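Local coordinates for protein cephalosporin acylase (Bacillus halodurans, PDB 2NLZ) that is probably an Ntn-type amidohydrolase of the gamma-glutamyltranspeptidase family, acting on gamma-glutamyl or cephalosporin-like amides, at residues D[58-63]-D[151-156]; D[112-117]-D[230-235]; D[165-170]-D[190-195]; D[184-189]-D[197-202]; D[205-210]-D[388-393]. The protein carries 1 engineered substitution. All coordinates share one frame; numbering follows the deposited sequence.

Contact 1. Residues D[58-63]-D[151-156]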
# COMPACT_ATOMS: atom_id res chain seq x y z
N LEU D 58 26.41 -6.85 -23.89
CA LEU D 58 25.85 -5.59 -23.38
C LEU D 58 26.30 -4.38 -24.19
O LEU D 58 25.60 -3.37 -24.28
CB LEU D 58 26.21 -5.38 -21.91
CG LEU D 58 25.50 -6.27 -20.88
CD1 LEU D 58 26.24 -6.32 -19.54
CD2 LEU D 58 24.07 -5.84 -20.68
N THR D 59 27.49 -4.50 -24.76
CA THR D 59 28.08 -3.48 -25.63
C THR D 59 27.20 -3.21 -26.85
O THR D 59 27.17 -2.10 -27.37
CB THR D 59 29.50 -3.90 -26.01
OG1 THR D 59 30.43 -3.01 -25.38
CG2 THR D 59 29.71 -3.88 -27.50
N VAL D 60 26.45 -4.23 -27.25
CA VAL D 60 25.55 -4.13 -28.38
C VAL D 60 24.11 -3.95 -27.92
O VAL D 60 23.35 -3.21 -28.54
CB VAL D 60 25.65 -5.38 -29.26
CG1 VAL D 60 24.60 -5.33 -30.38
CG2 VAL D 60 27.08 -5.56 -29.82
N LEU D 61 23.76 -4.62 -26.82
CA LEU D 61 22.37 -4.75 -26.38
C LEU D 61 21.85 -3.59 -25.55
O LEU D 61 20.64 -3.33 -25.52
CB LEU D 61 22.16 -6.06 -25.63
CG LEU D 61 22.33 -7.31 -26.48
CD1 LEU D 61 22.58 -8.52 -25.59
CD2 LEU D 61 21.11 -7.50 -27.38
N GLU D 62 22.76 -2.90 -24.88
CA GLU D 62 22.41 -1.71 -24.10
C GLU D 62 23.38 -0.54 -24.36
O GLU D 62 24.15 -0.18 -23.47
CB GLU D 62 22.36 -2.06 -22.62
CG GLU D 62 21.63 -1.06 -21.76
CD GLU D 62 21.53 -1.48 -20.30
OE1 GLU D 62 21.79 -0.64 -19.42
OE2 GLU D 62 21.20 -2.65 -20.04
N PRO D 63 23.33 0.06 -25.56
CA PRO D 63 24.31 1.09 -25.96
C PRO D 63 24.13 2.40 -25.21
O PRO D 63 24.97 3.29 -25.31
CB PRO D 63 24.03 1.29 -27.45
CG PRO D 63 23.11 0.17 -27.84
CD PRO D 63 22.35 -0.17 -26.63
N GLU D 151 22.74 -9.44 -36.80
CA GLU D 151 21.36 -9.79 -37.07
C GLU D 151 20.39 -8.78 -36.49
O GLU D 151 19.32 -8.55 -37.05
CB GLU D 151 21.06 -11.20 -36.55
CG GLU D 151 21.73 -12.30 -37.39
CD GLU D 151 21.86 -13.63 -36.65
OE1 GLU D 151 22.75 -14.42 -37.03
OE2 GLU D 151 21.07 -13.89 -35.71
N GLY D 152 20.76 -8.18 -35.37
CA GLY D 152 19.93 -7.15 -34.74
C GLY D 152 18.99 -7.65 -33.65
O GLY D 152 18.78 -8.85 -33.50
N TYR D 153 18.43 -6.71 -32.90
CA TYR D 153 17.50 -7.03 -31.81
C TYR D 153 16.36 -6.02 -31.67
O TYR D 153 16.54 -4.84 -31.95
CB TYR D 153 18.25 -7.17 -30.48
CG TYR D 153 18.93 -5.91 -30.00
CD1 TYR D 153 18.32 -5.07 -29.07
CD2 TYR D 153 20.20 -5.55 -30.47
CE1 TYR D 153 18.94 -3.91 -28.63
CE2 TYR D 153 20.83 -4.40 -30.03
CZ TYR D 153 20.19 -3.58 -29.11
OH TYR D 153 20.82 -2.44 -28.67
N PRO D 154 15.17 -6.48 -31.22
CA PRO D 154 14.06 -5.57 -30.93
C PRO D 154 14.30 -4.75 -29.68
O PRO D 154 14.69 -5.29 -28.65
CB PRO D 154 12.87 -6.51 -30.71
CG PRO D 154 13.46 -7.80 -30.33
CD PRO D 154 14.80 -7.89 -30.99
N VAL D 155 14.06 -3.45 -29.78
CA VAL D 155 14.34 -2.51 -28.69
C VAL D 155 13.22 -2.51 -27.64
O VAL D 155 12.04 -2.32 -27.95
CB VAL D 155 14.59 -1.09 -29.26
CG1 VAL D 155 14.75 -0.07 -28.16
CG2 VAL D 155 15.80 -1.11 -30.15
N THR D 156 13.59 -2.75 -26.39
CA THR D 156 12.62 -2.76 -25.30
C THR D 156 12.23 -1.31 -24.94
O THR D 156 13.03 -0.40 -25.16
CB THR D 156 13.16 -3.53 -24.06
OG1 THR D 156 14.16 -2.75 -23.39
CG2 THR D 156 13.75 -4.90 -24.46

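Contact 2. Residues D[112-117]-D[230-235]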
# COMPACT_ATOMS: atom_id res chain seq x y z
N TYR D 112 31.24 16.48 -23.42
CA TYR D 112 31.14 15.87 -24.74
C TYR D 112 32.23 16.31 -25.71
O TYR D 112 32.87 17.34 -25.52
CB TYR D 112 29.75 16.14 -25.32
CG TYR D 112 28.64 15.67 -24.40
CD1 TYR D 112 27.76 16.58 -23.82
CD2 TYR D 112 28.50 14.32 -24.08
CE1 TYR D 112 26.74 16.14 -22.95
CE2 TYR D 112 27.49 13.87 -23.23
CZ TYR D 112 26.62 14.78 -22.67
OH TYR D 112 25.63 14.33 -21.82
N GLY D 113 32.45 15.51 -26.75
CA GLY D 113 33.50 15.81 -27.72
C GLY D 113 34.77 15.01 -27.48
O GLY D 113 34.76 14.03 -26.75
N VAL D 114 35.85 15.43 -28.11
CA VAL D 114 37.07 14.63 -28.11
C VAL D 114 37.89 14.86 -26.86
O VAL D 114 38.81 14.08 -26.55
CB VAL D 114 37.93 14.93 -29.35
CG1 VAL D 114 37.36 14.23 -30.57
CG2 VAL D 114 38.05 16.42 -29.59
N ILE D 115 37.54 15.92 -26.14
CA ILE D 115 38.34 16.38 -24.99
C ILE D 115 38.29 15.47 -23.74
O ILE D 115 39.35 15.17 -23.18
CB ILE D 115 38.05 17.87 -24.67
CG1 ILE D 115 38.37 18.72 -25.90
CG2 ILE D 115 38.88 18.35 -23.49
CD1 ILE D 115 37.31 19.77 -26.22
N PRO D 116 37.10 15.01 -23.30
CA PRO D 116 37.05 14.18 -22.08
C PRO D 116 37.31 12.69 -22.29
O PRO D 116 37.13 11.91 -21.36
CB PRO D 116 35.61 14.37 -21.61
CG PRO D 116 34.85 14.47 -22.89
CD PRO D 116 35.74 15.21 -23.85
N VAL D 117 37.72 12.30 -23.50
CA VAL D 117 37.98 10.90 -23.80
C VAL D 117 39.33 10.42 -23.24
O VAL D 117 40.37 10.97 -23.57
CB VAL D 117 37.97 10.65 -25.32
CG1 VAL D 117 38.20 9.18 -25.63
CG2 VAL D 117 36.66 11.14 -25.94
N ALA D 230 43.30 8.24 -36.09
CA ALA D 230 43.10 9.08 -37.26
C ALA D 230 41.91 9.99 -37.10
O ALA D 230 41.96 11.16 -37.49
CB ALA D 230 42.96 8.22 -38.52
N PHE D 231 40.83 9.47 -36.52
CA PHE D 231 39.61 10.26 -36.34
C PHE D 231 39.79 11.36 -35.28
O PHE D 231 39.22 12.46 -35.42
CB PHE D 231 38.43 9.35 -35.98
CG PHE D 231 37.11 10.07 -35.95
CD1 PHE D 231 36.47 10.44 -37.13
CD2 PHE D 231 36.51 10.39 -34.75
CE1 PHE D 231 35.26 11.10 -37.11
CE2 PHE D 231 35.30 11.06 -34.72
CZ PHE D 231 34.67 11.41 -35.91
N PHE D 232 40.56 11.06 -34.24
CA PHE D 232 40.85 12.03 -33.19
C PHE D 232 41.80 13.13 -33.66
O PHE D 232 41.61 14.30 -33.34
CB PHE D 232 41.41 11.32 -31.94
CG PHE D 232 40.34 10.85 -31.01
CD1 PHE D 232 40.08 11.53 -29.83
CD2 PHE D 232 39.56 9.74 -31.32
CE1 PHE D 232 39.08 11.10 -28.96
CE2 PHE D 232 38.55 9.30 -30.46
CZ PHE D 232 38.31 9.99 -29.28
N ASP D 233 42.82 12.73 -34.43
CA ASP D 233 43.77 13.68 -35.00
C ASP D 233 43.09 14.62 -35.99
O ASP D 233 43.47 15.78 -36.11
CB ASP D 233 44.93 12.92 -35.68
CG ASP D 233 46.07 13.83 -36.07
OD1 ASP D 233 46.96 14.07 -35.23
OD2 ASP D 233 46.09 14.29 -37.23
N LYS D 234 42.06 14.12 -36.68
CA LYS D 234 41.31 14.89 -37.66
C LYS D 234 40.38 15.93 -37.01
O LYS D 234 39.97 16.90 -37.65
CB LYS D 234 40.50 13.95 -38.56
CG LYS D 234 40.00 14.56 -39.86
CD LYS D 234 39.25 13.54 -40.72
CE LYS D 234 40.20 12.48 -41.28
NZ LYS D 234 39.47 11.45 -42.05
N HIS D 235 40.05 15.71 -35.73
CA HIS D 235 39.14 16.61 -35.02
C HIS D 235 39.74 17.22 -33.75
O HIS D 235 39.00 17.58 -32.83
CB HIS D 235 37.84 15.89 -34.68
CG HIS D 235 36.98 15.61 -35.88
ND1 HIS D 235 37.05 14.41 -36.57
CD2 HIS D 235 36.05 16.36 -36.51
CE1 HIS D 235 36.20 14.44 -37.58
NE2 HIS D 235 35.58 15.61 -37.56

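Contact 3. Residues D[165-170]-D[190-195]. Engineered in segment 165-170: V170 (natural residue Phe).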
# COMPACT_ATOMS: atom_id res chain seq x y z
N ALA D 165 15.82 9.90 -25.34
CA ALA D 165 16.28 11.02 -24.52
C ALA D 165 17.65 11.49 -24.97
O ALA D 165 17.91 12.69 -25.04
CB ALA D 165 16.31 10.64 -23.05
N ALA D 166 18.52 10.53 -25.29
CA ALA D 166 19.85 10.83 -25.79
C ALA D 166 19.80 11.45 -27.17
O ALA D 166 20.63 12.28 -27.49
CB ALA D 166 20.72 9.58 -25.80
N TYR D 167 18.82 11.05 -27.98
CA TYR D 167 18.64 11.67 -29.29
C TYR D 167 18.08 13.10 -29.18
O TYR D 167 18.68 14.03 -29.72
CB TYR D 167 17.75 10.81 -30.20
CG TYR D 167 17.54 11.41 -31.58
CD1 TYR D 167 16.35 12.05 -31.92
CD2 TYR D 167 18.56 11.37 -32.53
CE1 TYR D 167 16.17 12.63 -33.18
CE2 TYR D 167 18.38 11.94 -33.80
CZ TYR D 167 17.19 12.56 -34.11
OH TYR D 167 17.02 13.12 -35.36
N ASP D 168 16.96 13.25 -28.48
CA ASP D 168 16.21 14.52 -28.38
C ASP D 168 17.01 15.66 -27.78
O ASP D 168 16.92 16.81 -28.25
CB ASP D 168 14.91 14.34 -27.59
CG ASP D 168 13.81 13.66 -28.39
OD1 ASP D 168 13.88 13.63 -29.63
OD2 ASP D 168 12.85 13.16 -27.76
N ARG D 169 17.79 15.36 -26.75
CA ARG D 169 18.62 16.36 -26.10
C ARG D 169 19.80 16.75 -27.00
O ARG D 169 20.25 17.90 -27.03
CB ARG D 169 19.14 15.84 -24.75
CG ARG D 169 20.27 16.68 -24.16
CD ARG D 169 20.14 16.87 -22.66
NE ARG D 169 21.09 16.07 -21.91
CZ ARG D 169 22.35 16.42 -21.68
NH1 ARG D 169 22.83 17.57 -22.15
NH2 ARG D 169 23.14 15.63 -20.98
N VAL D 170 20.25 15.77 -27.76
CA VAL D 170 21.55 15.84 -28.42
C VAL D 170 21.48 16.22 -29.92
O VAL D 170 22.48 16.66 -30.49
CB VAL D 170 22.30 14.50 -28.17
CG1 VAL D 170 23.07 14.04 -29.38
CG2 VAL D 170 23.13 14.53 -26.85
N GLY D 190 17.26 8.51 -38.78
CA GLY D 190 17.03 9.93 -38.52
C GLY D 190 16.22 10.18 -37.26
O GLY D 190 15.67 11.27 -37.07
N ARG D 191 16.13 9.16 -36.41
CA ARG D 191 15.55 9.26 -35.08
C ARG D 191 16.07 8.09 -34.24
O ARG D 191 16.78 7.22 -34.75
CB ARG D 191 14.01 9.30 -35.15
CG ARG D 191 13.27 7.97 -35.07
CD ARG D 191 13.10 7.29 -36.40
NE ARG D 191 12.46 6.00 -36.24
CZ ARG D 191 11.76 5.37 -37.18
NH1 ARG D 191 11.23 4.19 -36.91
NH2 ARG D 191 11.59 5.90 -38.39
N ALA D 192 15.75 8.08 -32.96
CA ALA D 192 16.09 6.95 -32.10
C ALA D 192 15.07 5.83 -32.31
O ALA D 192 13.89 6.11 -32.50
CB ALA D 192 16.11 7.38 -30.65
N PRO D 193 15.53 4.56 -32.28
CA PRO D 193 14.69 3.36 -32.48
C PRO D 193 13.43 3.35 -31.63
O PRO D 193 13.48 3.70 -30.46
CB PRO D 193 15.60 2.22 -32.02
CG PRO D 193 16.97 2.73 -32.22
CD PRO D 193 16.94 4.20 -32.03
N ARG D 194 12.31 2.94 -32.23
CA ARG D 194 11.04 2.87 -31.51
C ARG D 194 10.95 1.53 -30.79
O ARG D 194 11.79 0.66 -30.99
CB ARG D 194 9.85 3.01 -32.47
CG ARG D 194 9.91 4.21 -33.39
CD ARG D 194 8.65 4.34 -34.25
NE ARG D 194 8.83 5.33 -35.31
CZ ARG D 194 8.75 6.66 -35.15
NH1 ARG D 194 8.48 7.18 -33.96
NH2 ARG D 194 8.93 7.46 -36.19
N VAL D 195 9.94 1.37 -29.95
CA VAL D 195 9.68 0.10 -29.29
C VAL D 195 9.36 -0.96 -30.35
O VAL D 195 8.53 -0.74 -31.22
CB VAL D 195 8.49 0.20 -28.33
CG1 VAL D 195 8.42 -1.03 -27.46
CG2 VAL D 195 8.59 1.46 -27.49

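Contact 4. Residues D[184-189]-D[197-202]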
# COMPACT_ATOMS: atom_id res chain seq x y z
N ASP D 184 24.91 8.35 -37.33
CA ASP D 184 24.90 7.32 -38.37
C ASP D 184 24.75 5.92 -37.78
O ASP D 184 24.06 5.07 -38.35
CB ASP D 184 26.17 7.41 -39.23
CG ASP D 184 26.21 8.66 -40.08
OD1 ASP D 184 25.15 9.28 -40.32
OD2 ASP D 184 27.33 9.03 -40.51
N THR D 185 25.39 5.70 -36.62
CA THR D 185 25.40 4.42 -35.93
C THR D 185 24.16 4.18 -35.06
O THR D 185 23.55 3.12 -35.14
CB THR D 185 26.64 4.31 -35.03
OG1 THR D 185 27.81 4.50 -35.82
CG2 THR D 185 26.71 2.96 -34.32
N PHE D 186 23.80 5.16 -34.23
CA PHE D 186 22.75 4.96 -33.22
C PHE D 186 21.40 5.56 -33.57
O PHE D 186 20.40 5.28 -32.90
CB PHE D 186 23.23 5.47 -31.86
CG PHE D 186 24.44 4.78 -31.35
CD1 PHE D 186 24.40 3.42 -31.09
CD2 PHE D 186 25.61 5.47 -31.12
CE1 PHE D 186 25.52 2.77 -30.61
CE2 PHE D 186 26.73 4.83 -30.65
CZ PHE D 186 26.69 3.47 -30.39
N ALA D 187 21.37 6.40 -34.60
CA ALA D 187 20.11 6.93 -35.11
C ALA D 187 20.03 6.81 -36.64
O ALA D 187 19.95 7.83 -37.33
CB ALA D 187 19.93 8.36 -34.68
N PRO D 188 20.05 5.58 -37.17
CA PRO D 188 20.24 5.43 -38.61
C PRO D 188 19.03 5.86 -39.44
O PRO D 188 19.18 6.18 -40.62
CB PRO D 188 20.52 3.94 -38.79
CG PRO D 188 19.88 3.29 -37.64
CD PRO D 188 19.87 4.27 -36.51
N LYS D 189 17.85 5.86 -38.83
CA LYS D 189 16.64 6.27 -39.51
C LYS D 189 16.29 7.74 -39.27
O LYS D 189 15.17 8.16 -39.52
CB LYS D 189 15.45 5.39 -39.11
CG LYS D 189 15.15 4.25 -40.07
CD LYS D 189 15.53 2.91 -39.49
CE LYS D 189 14.82 1.78 -40.21
NZ LYS D 189 14.76 0.56 -39.37
N GLU D 197 11.18 -1.97 -32.74
CA GLU D 197 11.97 -1.76 -33.94
C GLU D 197 13.31 -2.46 -33.77
O GLU D 197 13.92 -2.41 -32.71
CB GLU D 197 12.15 -0.26 -34.19
CG GLU D 197 12.55 0.12 -35.61
CD GLU D 197 12.84 1.62 -35.74
OE1 GLU D 197 13.70 2.00 -36.57
OE2 GLU D 197 12.20 2.41 -35.02
N VAL D 198 13.76 -3.17 -34.81
CA VAL D 198 15.05 -3.84 -34.77
C VAL D 198 16.17 -2.86 -35.08
O VAL D 198 16.10 -2.09 -36.04
CB VAL D 198 15.11 -5.02 -35.76
CG1 VAL D 198 16.53 -5.50 -35.94
CG2 VAL D 198 14.23 -6.15 -35.27
N TRP D 199 17.20 -2.87 -34.24
CA TRP D 199 18.38 -2.08 -34.50
C TRP D 199 19.56 -3.02 -34.65
O TRP D 199 19.64 -4.03 -33.95
CB TRP D 199 18.63 -1.09 -33.36
CG TRP D 199 19.88 -0.30 -33.51
CD1 TRP D 199 20.05 0.84 -34.23
CD2 TRP D 199 21.16 -0.59 -32.91
NE1 TRP D 199 21.35 1.28 -34.13
CE2 TRP D 199 22.05 0.42 -33.32
CE3 TRP D 199 21.63 -1.61 -32.08
CZ2 TRP D 199 23.39 0.44 -32.92
CZ3 TRP D 199 22.96 -1.58 -31.68
CH2 TRP D 199 23.82 -0.56 -32.10
N ARG D 200 20.45 -2.69 -35.58
CA ARG D 200 21.64 -3.48 -35.82
C ARG D 200 22.81 -2.56 -36.08
O ARG D 200 22.63 -1.38 -36.35
CB ARG D 200 21.43 -4.42 -37.01
CG ARG D 200 20.82 -3.75 -38.24
CD ARG D 200 20.61 -4.74 -39.38
NE ARG D 200 21.87 -5.32 -39.85
CZ ARG D 200 22.66 -4.77 -40.76
NH1 ARG D 200 22.34 -3.61 -41.33
NH2 ARG D 200 23.78 -5.39 -41.12
N SER D 201 24.01 -3.11 -35.99
CA SER D 201 25.20 -2.36 -36.29
C SER D 201 26.28 -3.28 -36.83
O SER D 201 26.89 -4.05 -36.07
CB SER D 201 25.67 -1.61 -35.06
OG SER D 201 26.82 -0.86 -35.36
N GLN D 202 26.50 -3.20 -38.14
CA GLN D 202 27.58 -3.94 -38.80
C GLN D 202 28.93 -3.50 -38.26
O GLN D 202 29.86 -4.30 -38.17
CB GLN D 202 27.55 -3.76 -40.32
CG GLN D 202 27.12 -5.01 -41.09
CD GLN D 202 28.06 -6.20 -40.93
OE1 GLN D 202 29.24 -6.05 -40.56
NE2 GLN D 202 27.56 -7.40 -41.21
O HOH W 1 24.19 1.09 -37.03

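Contact 5. Residues D[205-210]-D[388-393]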
# COMPACT_ATOMS: atom_id res chain seq x y z
N ALA D 205 29.67 -5.39 -35.05
CA ALA D 205 30.04 -6.75 -35.42
C ALA D 205 31.50 -6.86 -35.90
O ALA D 205 32.24 -7.72 -35.40
CB ALA D 205 29.11 -7.27 -36.47
N ASP D 206 31.88 -5.99 -36.84
CA ASP D 206 33.22 -5.98 -37.44
C ASP D 206 34.31 -5.81 -36.40
O ASP D 206 35.30 -6.56 -36.37
CB ASP D 206 33.34 -4.87 -38.49
CG ASP D 206 32.51 -5.16 -39.74
OD1 ASP D 206 32.16 -6.33 -39.98
OD2 ASP D 206 32.21 -4.20 -40.48
N THR D 207 34.13 -4.82 -35.54
CA THR D 207 35.14 -4.50 -34.55
C THR D 207 35.22 -5.56 -33.44
O THR D 207 36.32 -5.88 -32.97
CB THR D 207 34.98 -3.07 -33.99
OG1 THR D 207 35.93 -2.85 -32.95
CG2 THR D 207 33.63 -2.86 -33.43
N LEU D 208 34.08 -6.13 -33.05
CA LEU D 208 34.10 -7.21 -32.07
C LEU D 208 34.79 -8.43 -32.63
O LEU D 208 35.57 -9.07 -31.94
CB LEU D 208 32.70 -7.56 -31.59
CG LEU D 208 32.09 -6.61 -30.56
CD1 LEU D 208 30.63 -6.96 -30.33
CD2 LEU D 208 32.86 -6.59 -29.24
N ARG D 209 34.54 -8.72 -33.91
CA ARG D 209 35.27 -9.77 -34.60
C ARG D 209 36.77 -9.44 -34.65
O ARG D 209 37.61 -10.31 -34.45
CB ARG D 209 34.69 -10.00 -36.00
CG ARG D 209 35.20 -11.24 -36.71
CD ARG D 209 34.05 -12.04 -37.33
NE ARG D 209 33.02 -11.18 -37.91
CZ ARG D 209 31.80 -11.57 -38.25
NH1 ARG D 209 31.42 -12.84 -38.08
NH2 ARG D 209 30.94 -10.70 -38.76
N SER D 210 37.11 -8.17 -34.88
CA SER D 210 38.50 -7.79 -35.00
C SER D 210 39.25 -7.95 -33.68
O SER D 210 40.43 -8.26 -33.69
CB SER D 210 38.65 -6.37 -35.55
OG SER D 210 40.01 -6.05 -35.84
N PRO D 388 34.10 6.35 -36.92
CA PRO D 388 33.14 6.08 -37.99
C PRO D 388 33.19 4.65 -38.52
O PRO D 388 34.28 4.08 -38.69
CB PRO D 388 33.54 7.08 -39.08
CG PRO D 388 34.95 7.44 -38.77
CD PRO D 388 35.03 7.43 -37.29
N GLY D 389 32.01 4.08 -38.76
CA GLY D 389 31.89 2.73 -39.34
C GLY D 389 32.36 1.58 -38.47
O GLY D 389 32.35 0.43 -38.91
N THR D 390 32.78 1.86 -37.24
CA THR D 390 33.23 0.80 -36.35
C THR D 390 32.35 0.60 -35.13
O THR D 390 32.45 -0.42 -34.47
CB THR D 390 34.70 0.95 -35.93
OG1 THR D 390 35.07 -0.16 -35.10
CG2 THR D 390 34.89 2.19 -35.15
N GLY D 391 31.50 1.57 -34.82
CA GLY D 391 30.60 1.45 -33.69
C GLY D 391 31.28 1.52 -32.33
O GLY D 391 30.74 1.04 -31.33
N ILE D 392 32.47 2.10 -32.30
CA ILE D 392 33.15 2.30 -31.03
C ILE D 392 32.69 3.65 -30.47
O ILE D 392 33.15 4.71 -30.90
CB ILE D 392 34.69 2.25 -31.15
CG1 ILE D 392 35.13 0.93 -31.79
CG2 ILE D 392 35.35 2.42 -29.79
CD1 ILE D 392 36.59 0.89 -32.20
N ALA D 393 31.74 3.60 -29.55
CA ALA D 393 31.34 4.79 -28.85
C ALA D 393 32.34 5.04 -27.72
O ALA D 393 32.47 4.23 -26.80
CB ALA D 393 29.95 4.64 -28.30

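Contact 1. Residues D[58-63]-D[151-156]
L61, in the last turn of helix 47-61, lies with its CA 7.6 Å from the CA of Y153, where the chain leaves helix 143-151 and enters the short strand 153-154. One side chain bridges this gap: Y153 starts out toward the helix and meets L61, V60 and P63 in turn. Its CG sits between the backbone N and the carbonyl carbon (chi1 63°), which sends the ring away from the strand and across to the helix end. There the phenol OH donates a hydrogen bond to V60 O over 2.6 Å, approaching in the carbonyl plane and on a lone pair, with a C=O...donor angle of 142°. Further back along the ring the contact is apolar. L61 CD2 sits over one face as a CH-pi contact, 3.8 Å from the ring centroid and 16° off the normal, while V60 CG1 comes to 3.9 Å from Y153 CE2. P63 meets the hydroxyl from the far end, its CD 3.4 Å from Y153 OH. Outside the two segments, L159 and W163 of helix 157-173 also touch the tyrosine, and its backbone pairs with W199 in a two-stranded antiparallel ribbon. V60 O belongs to the final turn of its helix, where carbonyls commonly lack the amide four residues on, and the phenol supplies a donor there. The buried Y153 thus satisfies its own polar end while L61 and V60 pack on its ring, which is consistent with a directional bond fixing the ribbon against the C-terminal end of the helix.

Contact 2. Residues D[112-117]-D[230-235]
A helix C-terminus packed against an irregular loop is the fold element here: the last turn of helix 223-234 meets loop 112-117, which runs between helices 97-101 and 122-133 of the gamma-glutamyltranspeptidase-type chain. V114 and F232 mark the closest backbone approach, with their CA atoms 6.8 Å apart. No hydrogen bond crosses between the segments; two valines and a phenylalanine supply the apolar contact. V114 and F232 run side by side but head opposite ways, V114 CG1 lying 3.9 Å from F232 CD1. V114 O lies beside the ring's edge, 3.8 Å from F232 CE1 and near the ring plane. V117 closes on the far end of the phenylalanine. Its CG1, placed anti to the backbone N (chi1 -178°), reaches to 3.7 Å from F232 CZ, and its CG2 touches the ring edge in plane, so both branches meet the CE1-CZ side. The other methyl of V114, CG2, turns to the end of the helix and comes within 3.6 Å of H235 O. Beyond the segments, S383 also touches V117, and F231 packs on P388. H235 starts toward the loop, but its imidazole swings back along the helix: H235 ND1 donates to F231 O at 3.1 Å with an N-H...O angle of 161°, the acceptor lying almost exactly in the imidazole plane.

Contact 3. Residues D[165-170]-D[190-195]
Y167 of helix 157-173 meets the backbone of loop 190-195 through one face of its ring, and the closest CA pair is Y167 and A192 at 6.1 Å. The CH-pi component comes first: R191 CA stands 4.0 Å from the centroid of the Y167 ring and 17° off its normal. A192 N lies over the same face, 4.0 Å from the plane of the Y167 ring and offset toward the rim. Peptide backbone therefore covers this face. The ring can reach the loop because CG of Y167 is anti to the backbone N (chi1 -179°), carrying it out from the helix. Apolar packing adds a second element nearer the helix, where Y167 CB and A192 CB are 3.8 Å apart. As for charge, the R191 guanidinium leads away from the tyrosine; R191 NH1 forms a salt bridge with E197 OE2, which also accepts a hydrogen bond from R194 N, so the carboxylate ties the two arginine positions together. With an alanine in place of Y167, the backbone at R191 and A192 would probably lose the surface it rests on, and a gap is likely to open between helix and loop. F183 and A187 also touch Y167, and W163, one turn earlier in its helix, touches A192. The contact belongs to two successive helices, 157-173 and 180-186, whose trailing loop folds back over an aromatic residue of the first helix on its way to strand 198-199.

Contact 4. Residues D[184-189]-D[197-202]
W199 and T185 form the close-fitting half of this contact, the indole entering the end of helix 180-186 edge-on. W199 NE1 donates to T185 O at 3.0 Å with a bent N-H...O angle of 144°; T185 O lies close to the indole plane, and W199 NE1 in turn lies in the plane of that carbonyl. CG of W199 stands anti to the backbone N (chi1 176°), which projects the ring from strand 198-199 toward that carbonyl. Beside it, F186 CD1 touches W199 CZ2 at 3.6 Å; the two ring planes are 22° from parallel but slid apart, with centroids 5.8 Å from each other. W163 adds an edge-to-face contact to W199 from outside, and its NE1 bonds F186 O. W199 sits in the antiparallel ribbon of strands 153-154 and 198-199, so this bond joins the ribbon to the end region of helix 180-186. A leucine in place of W199 would take away the indole N-H and is likely to leave T185 O with a water as its remaining partner here and F186 with a gap at its side. That water donates to T185 O at 2.8 Å and to R200 O at 3.0 Å, beginning the looser side. Farther out, the exposed K189 approaches E197 from the opposite direction. K189 NZ and E197 OE1 form a salt bridge at 3.3 Å, its hydrogen bond weak, while OE2 turns to R191 and R194.

Contact 5. Residues D[205-210]-D[388-393]
T207 and T390 both hold OG1 anti to the backbone N, with chi1 of 176° and -178°; with the CA atoms of T207 and T390 5.9 Å apart, these torsions set T390 OG1 and the T207 methyl to face each other. In T207 the methyl CG2 is thereby left between the backbone N and the carbonyl carbon, facing the T390 carbonyl. The side chains cross at about a right angle. T390 OG1 comes up against T207 CB and CG2, lying 3.5 Å from the methyl. The two hydroxyls, T207 OG1 and T390 OG1, are likewise 3.5 Å apart, and no hydrogen bond joins the segments, so the threonines meet by van der Waals contact. I392 completes it: its CD1 reaches to 3.9 Å from T207 OG1, approaching obliquely. L224 of helix 223-234 touches both threonines, and I68 lies against T207 from another loop. On either side of T390, G389 and G391 have positive phi, backbone angles that favour glycine and that let the chain reverse tightly here. Strand 386-387 pairs antiparallel with the short, weakly bonded strand at about 392-393 across this reversal. The geometry is that of a beta-hairpin loop seated on a helix, here 202-212, with a helix threonine meeting the loop at its turn.

Overall arrangement
Contact 4 is central to the group: its centre lies about 10 Å from that of contact 1, 11 Å from contact 3 and 13 Å from contact 5. Strands 153-154 and 198-199 join contacts 1 and 4, and the R191-E197 salt bridge joins contacts 3 and 4. Contacts 1 and 5 meet where V60 CG2 approaches L208 CD1 to 3.9 Å. Contact 2 stands apart from contact 1, their centres about 26 Å apart, but touches contact 5, about 17 Å away between centres, through F231 and P388. All five belong to the same gamma-glutamyltranspeptidase-type fold of the Ntn hydrolases.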